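Local structure of Lin2722 protein (Listeria innocua, 3DS8) at residues I47-K52 with K88-F93; I82-L87 with T120-R125. The protein is of unknown function but belongs to the alpha/beta-hydrolase clan and so may be a hydrolase. One frame throughout, in Å; residues are numbered along the deposited sequence.

Interaction 1: residues I47-K52 with K88-F93; sequences IKFEGK and KSRYGF
R90 runs out from the last turn of helix 73-91 past the ring of F49, its NH1 lying 3.6 Å from F49 CD1. The two side chains run past one another in opposite senses, and the guanidinium stands nearly perpendicular to the phenyl plane, 84° apart. With CG anti to the backbone N (chi1 -179°) and the chain extended as far as NE, the arginine spans the gap between helix and strand. There NH1 donates to the backbone O of G51 over 3.2 Å, in a fairly straight bond (161° at the hydrogen) that lies close to the guanidinium plane. Strand 46-50 is an outermost strand of the central sheet, antiparallel to 36-42, so this surface contact ties the end of a helix of the alpha/beta-hydrolase fold to the sheet margin, just where the strand gives way to loop. Y91 CZ lies over one face of the R90 guanidinium, offset toward its rim, while the tyrosine hydroxyl receives the backbone N-H of L53. Bent at chi2, the K52 chain passes across the hydroxyl end of Y91, though the placement of its CD is doubtful. Its ammonium belongs to the same positive patch as R90; a water bridges the two residues, accepting from K52 NZ at 3.2 Å and donating to R90 O at 2.8 Å.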
ATOM      1  N   ILE A  47     -18.959  -7.691  -8.406  1.00 16.49           N
ATOM      2  CA  ILE A  47     -17.797  -6.896  -8.832  1.00 16.73           C
ATOM      3  C   ILE A  47     -18.350  -5.858  -9.808  1.00 15.71           C
ATOM      4  O   ILE A  47     -19.087  -6.209 -10.707  1.00 15.51           O
ATOM      5  CB  ILE A  47     -16.766  -7.753  -9.602  1.00 16.75           C
ATOM      6  CG1 ILE A  47     -16.115  -8.801  -8.709  1.00 19.98           C
ATOM      7  CG2 ILE A  47     -15.641  -6.878 -10.209  1.00 18.57           C
ATOM      8  CD1 ILE A  47     -15.365  -8.225  -7.585  1.00 24.95           C
ATOM      9  N   LYS A  48     -17.956  -4.618  -9.657  1.00 15.93           N
ATOM     10  CA  LYS A  48     -18.464  -3.553 -10.512  1.00 16.62           C
ATOM     11  C   LYS A  48     -17.317  -2.752 -11.024  1.00 15.59           C
ATOM     12  O   LYS A  48     -16.437  -2.402 -10.237  1.00 15.47           O
ATOM     13  CB  LYS A  48     -19.366  -2.632  -9.718  1.00 17.13           C
ATOM     14  CG  LYS A  48     -20.041  -1.567 -10.570  1.00 20.99           C
ATOM     15  CD  LYS A  48     -20.871  -0.504  -9.736  1.00 22.27           C
ATOM     16  CE  LYS A  48     -21.440  -1.058  -8.402  1.00 29.23           C
ATOM     17  NZ  LYS A  48     -22.457  -0.099  -7.807  1.00 31.45           N
ATOM     18  N   PHE A  49     -17.342  -2.478 -12.324  1.00 15.07           N
ATOM     19  CA  PHE A  49     -16.394  -1.596 -13.002  1.00 15.82           C
ATOM     20  C   PHE A  49     -17.199  -0.393 -13.471  1.00 15.93           C
ATOM     21  O   PHE A  49     -18.289  -0.561 -14.063  1.00 14.46           O
ATOM     22  CB  PHE A  49     -15.855  -2.180 -14.322  1.00 17.42           C
ATOM     23  CG  PHE A  49     -15.056  -3.451 -14.212  1.00 19.57           C
ATOM     24  CD1 PHE A  49     -13.690  -3.444 -14.477  1.00 20.92           C
ATOM     25  CD2 PHE A  49     -15.681  -4.658 -13.968  1.00 19.01           C
ATOM     26  CE1 PHE A  49     -12.941  -4.639 -14.461  1.00 22.66           C
ATOM     27  CE2 PHE A  49     -14.935  -5.872 -13.932  1.00 20.83           C
ATOM     28  CZ  PHE A  49     -13.572  -5.854 -14.179  1.00 22.58           C
ATOM     29  N   GLU A  50     -16.651   0.795 -13.257  1.00 16.56           N
ATOM     30  CA  GLU A  50     -17.187   2.035 -13.849  1.00 17.76           C
ATOM     31  C   GLU A  50     -16.078   2.729 -14.611  1.00 17.41           C
ATOM     32  O   GLU A  50     -15.047   3.107 -14.032  1.00 15.55           O
ATOM     33  CB  GLU A  50     -17.715   2.960 -12.764  1.00 18.10           C
ATOM     34  CG  GLU A  50     -18.893   2.382 -11.986  1.00 21.08           C
ATOM     35  CD  GLU A  50     -19.207   3.200 -10.720  1.00 24.63           C
ATOM     36  OE1 GLU A  50     -18.533   3.001  -9.656  1.00 31.35           O
ATOM     37  OE2 GLU A  50     -20.134   4.046 -10.800  1.00 34.27           O
ATOM     38  N   GLY A  51     -16.278   2.861 -15.921  1.00 17.28           N
ATOM     39  CA  GLY A  51     -15.304   3.457 -16.808  1.00 19.89           C
ATOM     40  C   GLY A  51     -14.690   2.413 -17.732  1.00 21.29           C
ATOM     41  O   GLY A  51     -14.951   1.221 -17.601  1.00 23.42           O
ATOM     42  N   LYS A  52     -13.877   2.856 -18.656  1.00 22.75           N
ATOM     43  CA  LYS A  52     -13.238   1.984 -19.614  1.00 23.79           C
ATOM     44  C   LYS A  52     -11.871   2.574 -19.868  1.00 24.53           C
ATOM     45  O   LYS A  52     -11.770   3.768 -20.150  1.00 26.33           O
ATOM     46  CB  LYS A  52     -14.027   1.979 -20.927  1.00 24.93           C
ATOM     47  CG  LYS A  52     -13.363   1.200 -22.082  1.00 26.53           C
ATOM     48  CD  LYS A  52     -13.473  -0.278 -21.811  1.00 31.33           C
ATOM     49  CE  LYS A  52     -12.641  -1.179 -22.747  1.00 31.60           C
ATOM     50  NZ  LYS A  52     -13.188  -2.565 -22.747  1.00 28.56           N
ATOM     51  N   LYS A  88      -7.560  -8.396 -14.986  1.00 15.66           N
ATOM     52  CA  LYS A  88      -6.558  -8.960 -15.902  1.00 16.41           C
ATOM     53  C   LYS A  88      -7.273  -9.629 -17.087  1.00 16.55           C
ATOM     54  O   LYS A  88      -6.824  -9.532 -18.246  1.00 16.46           O
ATOM     55  CB  LYS A  88      -5.612  -9.936 -15.207  1.00 15.77           C
ATOM     56  CG  LYS A  88      -4.439 -10.408 -16.134  1.00 16.25           C
ATOM     57  CD  LYS A  88      -3.288 -11.083 -15.407  1.00 17.74           C
ATOM     58  CE  LYS A  88      -2.153 -11.445 -16.362  1.00 19.07           C
ATOM     59  NZ  LYS A  88      -2.502 -12.687 -17.036  1.00 26.88           N
ATOM     60  N   SER A  89      -8.379 -10.314 -16.801  1.00 16.65           N
ATOM     61  CA  SER A  89      -9.160 -10.911 -17.868  1.00 18.24           C
ATOM     62  C   SER A  89      -9.607  -9.885 -18.886  1.00 18.75           C
ATOM     63  O   SER A  89      -9.505 -10.138 -20.106  1.00 20.23           O
ATOM     64  CB  SER A  89     -10.370 -11.652 -17.323  1.00 17.78           C
ATOM     65  OG  SER A  89     -11.004 -12.332 -18.379  1.00 22.37           O
ATOM     66  N   ARG A  90     -10.120  -8.756 -18.409  1.00 19.38           N
ATOM     67  CA  ARG A  90     -10.586  -7.658 -19.275  1.00 19.72           C
ATOM     68  C   ARG A  90      -9.460  -6.956 -20.034  1.00 19.01           C
ATOM     69  O   ARG A  90      -9.605  -6.720 -21.233  1.00 18.69           O
ATOM     70  CB  ARG A  90     -11.382  -6.622 -18.452  1.00 20.02           C
ATOM     71  CG  ARG A  90     -11.939  -5.450 -19.246  1.00 21.00           C
ATOM     72  CD  ARG A  90     -12.767  -4.462 -18.397  1.00 25.53           C
ATOM     73  NE  ARG A  90     -13.568  -3.592 -19.274  1.00 30.46           N
ATOM     74  CZ  ARG A  90     -14.138  -2.425 -18.946  1.00 31.10           C
ATOM     75  NH1 ARG A  90     -14.002  -1.871 -17.755  1.00 28.38           N
ATOM     76  NH2 ARG A  90     -14.860  -1.809 -19.871  1.00 33.67           N
ATOM     77  N   TYR A  91      -8.363  -6.614 -19.357  1.00 18.87           N
ATOM     78  CA  TYR A  91      -7.333  -5.763 -19.943  1.00 18.85           C
ATOM     79  C   TYR A  91      -5.957  -6.392 -20.116  1.00 19.44           C
ATOM     80  O   TYR A  91      -5.100  -5.787 -20.765  1.00 20.99           O
ATOM     81  CB  TYR A  91      -7.157  -4.482 -19.122  1.00 19.58           C
ATOM     82  CG  TYR A  91      -8.356  -3.571 -19.106  1.00 18.71           C
ATOM     83  CD1 TYR A  91      -8.703  -2.843 -20.221  1.00 22.49           C
ATOM     84  CD2 TYR A  91      -9.151  -3.457 -17.971  1.00 21.04           C
ATOM     85  CE1 TYR A  91      -9.809  -2.007 -20.220  1.00 23.50           C
ATOM     86  CE2 TYR A  91     -10.248  -2.602 -17.954  1.00 22.72           C
ATOM     87  CZ  TYR A  91     -10.561  -1.884 -19.080  1.00 21.32           C
ATOM     88  OH  TYR A  91     -11.649  -1.041 -19.079  1.00 24.43           O
ATOM     89  N   GLY A  92      -5.685  -7.516 -19.466  1.00 18.53           N
ATOM     90  CA  GLY A  92      -4.410  -8.224 -19.688  1.00 17.52           C
ATOM     91  C   GLY A  92      -3.159  -7.780 -18.923  1.00 16.55           C
ATOM     92  O   GLY A  92      -2.096  -8.369 -19.116  1.00 15.63           O
ATOM     93  N   PHE A  93      -3.294  -6.812 -18.005  1.00 16.11           N
ATOM     94  CA  PHE A  93      -2.171  -6.240 -17.279  1.00 16.16           C
ATOM     95  C   PHE A  93      -1.395  -7.340 -16.580  1.00 16.00           C
ATOM     96  O   PHE A  93      -1.950  -8.058 -15.770  1.00 17.10           O
ATOM     97  CB  PHE A  93      -2.640  -5.272 -16.187  1.00 16.24           C
ATOM     98  CG  PHE A  93      -3.504  -4.127 -16.664  1.00 14.31           C
ATOM     99  CD1 PHE A  93      -3.083  -3.288 -17.685  1.00 20.37           C
ATOM    100  CD2 PHE A  93      -4.733  -3.881 -16.073  1.00 18.27           C
ATOM    101  CE1 PHE A  93      -3.881  -2.207 -18.101  1.00 19.41           C
ATOM    102  CE2 PHE A  93      -5.535  -2.803 -16.473  1.00 18.42           C
ATOM    103  CZ  PHE A  93      -5.113  -1.985 -17.510  1.00 19.17           C
TER
HETATM  104  O   HOH W   1     -10.974  -4.882 -22.830  1.00 35.81           O

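Interaction 2: residues I82-L87 with T120-R125; sequences IAMEDL and TVPTLR
The helical backbone of 82-87 and the loop that leads into strand 123-130 come closest at E85 and V121, whose CA atoms are 4.9 Å apart. At this close approach the CA-H of E85 points almost straight at T120 O (171° at the hydrogen), with E85 CA and T120 O separated by 3.5 Å. One water donates to both E85 O, at 2.8 Å, and T120 O, at 2.6 Å, joining the two main chains through a pair of carbonyls. The helix belongs to the layer packed on the mostly parallel sheet of the alpha/beta-hydrolase fold, and the loop is the return from helix 103-114 to the next strand. V121 sets CG1 beside the backbone N (chi1 -58°), placing it 3.4 Å from E85 CG, where the two side chains cross. Further in, selenomethionine M84 offers its CB to P122 CD at 3.8 Å and to V121 CG1 at 4.0 Å. Its chain then turns away from the loop, toward M96 and Y111. E85 and T120 extend alongside each other in one direction, but their polar ends are engaged by other residues: E85 OE2 in a salt bridge with K81, T120 OG1 in a hydrogen bond with D118.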
ATOM      1  N   ILE A  82      -9.914 -11.738  -6.360  1.00 15.84           N
ATOM      2  CA  ILE A  82     -11.054 -12.095  -7.201  1.00 15.83           C
ATOM      3  C   ILE A  82     -11.297 -10.992  -8.238  1.00 15.16           C
ATOM      4  O   ILE A  82     -11.486 -11.265  -9.426  1.00 14.72           O
ATOM      5  CB  ILE A  82     -12.319 -12.356  -6.351  1.00 15.40           C
ATOM      6  CG1 ILE A  82     -12.113 -13.624  -5.486  1.00 18.02           C
ATOM      7  CG2 ILE A  82     -13.565 -12.480  -7.231  1.00 15.52           C
ATOM      8  CD1 ILE A  82     -13.162 -13.801  -4.372  1.00 17.37           C
ATOM      9  N   ALA A  83     -11.252  -9.758  -7.779  1.00 16.08           N
ATOM     10  CA  ALA A  83     -11.435  -8.592  -8.648  1.00 16.01           C
ATOM     11  C   ALA A  83     -10.267  -8.406  -9.633  1.00 15.93           C
ATOM     12  O   ALA A  83     -10.477  -8.037 -10.813  1.00 15.12           O
ATOM     13  CB  ALA A  83     -11.631  -7.354  -7.800  1.00 16.20           C
HETATM   14  N   MSE A  84      -9.052  -8.644  -9.171  1.00 14.76           N
HETATM   15  CA  MSE A  84      -7.873  -8.580 -10.055  1.00 15.69           C
HETATM   16  C   MSE A  84      -7.873  -9.661 -11.138  1.00 16.28           C
HETATM   17  O   MSE A  84      -7.381  -9.394 -12.244  1.00 16.37           O
HETATM   18  CB  MSE A  84      -6.575  -8.660  -9.265  1.00 15.69           C
HETATM   19  CG  MSE A  84      -6.343  -7.472  -8.371  1.00 15.84           C
HETATM   20 SE   MSE A  84      -6.360  -5.722  -9.366  1.00 29.82          SE
HETATM   21  CE  MSE A  84      -8.278  -5.201  -9.102  1.00 20.31           C
ATOM     22  N   GLU A  85      -8.479 -10.823 -10.862  1.00 16.61           N
ATOM     23  CA  GLU A  85      -8.653 -11.844 -11.920  1.00 17.79           C
ATOM     24  C   GLU A  85      -9.533 -11.254 -13.034  1.00 17.98           C
ATOM     25  O   GLU A  85      -9.255 -11.431 -14.217  1.00 17.39           O
ATOM     26  CB  GLU A  85      -9.255 -13.151 -11.396  1.00 18.62           C
ATOM     27  CG  GLU A  85      -8.321 -13.913 -10.515  1.00 19.69           C
ATOM     28  CD  GLU A  85      -9.002 -15.090  -9.776  1.00 23.60           C
ATOM     29  OE1 GLU A  85     -10.192 -14.983  -9.395  1.00 33.81           O
ATOM     30  OE2 GLU A  85      -8.326 -16.106  -9.536  1.00 29.22           O
ATOM     31  N   ASP A  86     -10.576 -10.526 -12.651  1.00 17.28           N
ATOM     32  CA  ASP A  86     -11.470  -9.919 -13.654  1.00 17.82           C
ATOM     33  C   ASP A  86     -10.781  -8.781 -14.389  1.00 17.38           C
ATOM     34  O   ASP A  86     -10.933  -8.656 -15.614  1.00 18.08           O
ATOM     35  CB  ASP A  86     -12.739  -9.393 -12.983  1.00 18.11           C
ATOM     36  CG  ASP A  86     -13.684 -10.488 -12.584  1.00 23.40           C
ATOM     37  OD1 ASP A  86     -13.516 -11.644 -13.050  1.00 28.15           O
ATOM     38  OD2 ASP A  86     -14.635 -10.184 -11.829  1.00 28.09           O
ATOM     39  N   LEU A  87     -10.036  -7.951 -13.662  1.00 17.07           N
ATOM     40  CA  LEU A  87      -9.291  -6.846 -14.301  1.00 16.64           C
ATOM     41  C   LEU A  87      -8.320  -7.359 -15.345  1.00 16.32           C
ATOM     42  O   LEU A  87      -8.278  -6.834 -16.463  1.00 16.88           O
ATOM     43  CB  LEU A  87      -8.537  -6.029 -13.271  1.00 16.12           C
ATOM     44  CG  LEU A  87      -7.867  -4.745 -13.790  1.00 17.04           C
ATOM     45  CD1 LEU A  87      -8.901  -3.708 -14.384  1.00 17.53           C
ATOM     46  CD2 LEU A  87      -7.013  -4.100 -12.717  1.00 16.84           C
ATOM     47  N   THR A 120      -2.903 -15.548 -13.122  1.00 19.53           N
ATOM     48  CA  THR A 120      -4.263 -15.057 -13.388  1.00 19.32           C
ATOM     49  C   THR A 120      -4.528 -13.659 -12.821  1.00 18.17           C
ATOM     50  O   THR A 120      -5.571 -13.069 -13.097  1.00 16.81           O
ATOM     51  CB  THR A 120      -5.334 -16.003 -12.827  1.00 19.11           C
ATOM     52  OG1 THR A 120      -5.305 -15.951 -11.388  1.00 20.60           O
ATOM     53  CG2 THR A 120      -5.128 -17.423 -13.383  1.00 20.70           C
ATOM     54  N   VAL A 121      -3.608 -13.131 -12.008  1.00 17.48           N
ATOM     55  CA  VAL A 121      -3.743 -11.740 -11.556  1.00 17.57           C
ATOM     56  C   VAL A 121      -2.458 -10.948 -11.839  1.00 17.40           C
ATOM     57  O   VAL A 121      -1.399 -11.550 -11.973  1.00 17.70           O
ATOM     58  CB  VAL A 121      -4.093 -11.660 -10.036  1.00 16.44           C
ATOM     59  CG1 VAL A 121      -5.392 -12.418  -9.730  1.00 17.65           C
ATOM     60  CG2 VAL A 121      -2.938 -12.195  -9.185  1.00 19.67           C
ATOM     61  N   PRO A 122      -2.555  -9.605 -11.899  1.00 17.45           N
ATOM     62  CA  PRO A 122      -1.325  -8.851 -12.139  1.00 18.53           C
ATOM     63  C   PRO A 122      -0.343  -8.980 -10.970  1.00 19.19           C
ATOM     64  O   PRO A 122      -0.738  -9.015  -9.800  1.00 21.92           O
ATOM     65  CB  PRO A 122      -1.820  -7.433 -12.326  1.00 18.18           C
ATOM     66  CG  PRO A 122      -3.312  -7.568 -12.597  1.00 16.61           C
ATOM     67  CD  PRO A 122      -3.698  -8.695 -11.750  1.00 17.30           C
ATOM     68  N   THR A 123       0.935  -9.050 -11.280  1.00 19.09           N
ATOM     69  CA  THR A 123       1.941  -9.143 -10.235  1.00 19.76           C
ATOM     70  C   THR A 123       2.102  -7.725  -9.647  1.00 17.74           C
ATOM     71  O   THR A 123       2.216  -6.761 -10.404  1.00 15.59           O
ATOM     72  CB  THR A 123       3.311  -9.548 -10.787  1.00 20.65           C
ATOM     73  OG1 THR A 123       3.717  -8.591 -11.753  1.00 30.98           O
ATOM     74  CG2 THR A 123       3.276 -10.836 -11.461  1.00 21.80           C
ATOM     75  N   LEU A 124       2.118  -7.601  -8.325  1.00 17.40           N
ATOM     76  CA  LEU A 124       2.368  -6.289  -7.691  1.00 16.84           C
ATOM     77  C   LEU A 124       3.848  -5.953  -7.866  1.00 16.18           C
ATOM     78  O   LEU A 124       4.717  -6.777  -7.631  1.00 16.18           O
ATOM     79  CB  LEU A 124       2.020  -6.327  -6.207  1.00 17.98           C
ATOM     80  CG  LEU A 124       1.875  -5.047  -5.441  1.00 18.64           C
ATOM     81  CD1 LEU A 124       0.805  -4.123  -6.041  1.00 18.81           C
ATOM     82  CD2 LEU A 124       1.535  -5.428  -3.964  1.00 20.16           C
ATOM     83  N   ARG A 125       4.112  -4.758  -8.347  1.00 14.31           N
ATOM     84  CA  ARG A 125       5.446  -4.276  -8.580  1.00 15.12           C
ATOM     85  C   ARG A 125       5.840  -3.269  -7.479  1.00 15.94           C
ATOM     86  O   ARG A 125       6.668  -3.573  -6.627  1.00 16.62           O
ATOM     87  CB  ARG A 125       5.555  -3.668  -9.973  1.00 14.20           C
ATOM     88  CG  ARG A 125       6.964  -3.156 -10.297  1.00 13.83           C
ATOM     89  CD  ARG A 125       7.046  -2.406 -11.602  1.00 16.97           C
ATOM     90  NE  ARG A 125       6.312  -1.148 -11.600  1.00 16.08           N
ATOM     91  CZ  ARG A 125       6.517  -0.180 -12.487  1.00 17.07           C
ATOM     92  NH1 ARG A 125       7.429  -0.328 -13.453  1.00 19.50           N
ATOM     93  NH2 ARG A 125       5.837   0.932 -12.405  1.00 16.91           N
TER
HETATM   94  O   HOH W   2      -7.425 -13.427 -14.952  1.00 19.42           O

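Helix 73-91 is the element common to both interactions: its 82-87 turns meet the 120-125 loop, and its final turn, in 88-93, reaches 47-52. Their centres are about 10 Å apart, and the two interactions touch directly, through F93 O and P122 CG and through I47 CG1 and D86 OD2. Along the chain the order is 47-52, 82-87, 88-93, 120-125, so the two contacts interleave. One helix is thereby connected both to strand 46-50 at one edge of the sheet and to the entrance of the more interior strand 123-130 of the same sheet, with interaction 2 buried and interaction 1 at the surface.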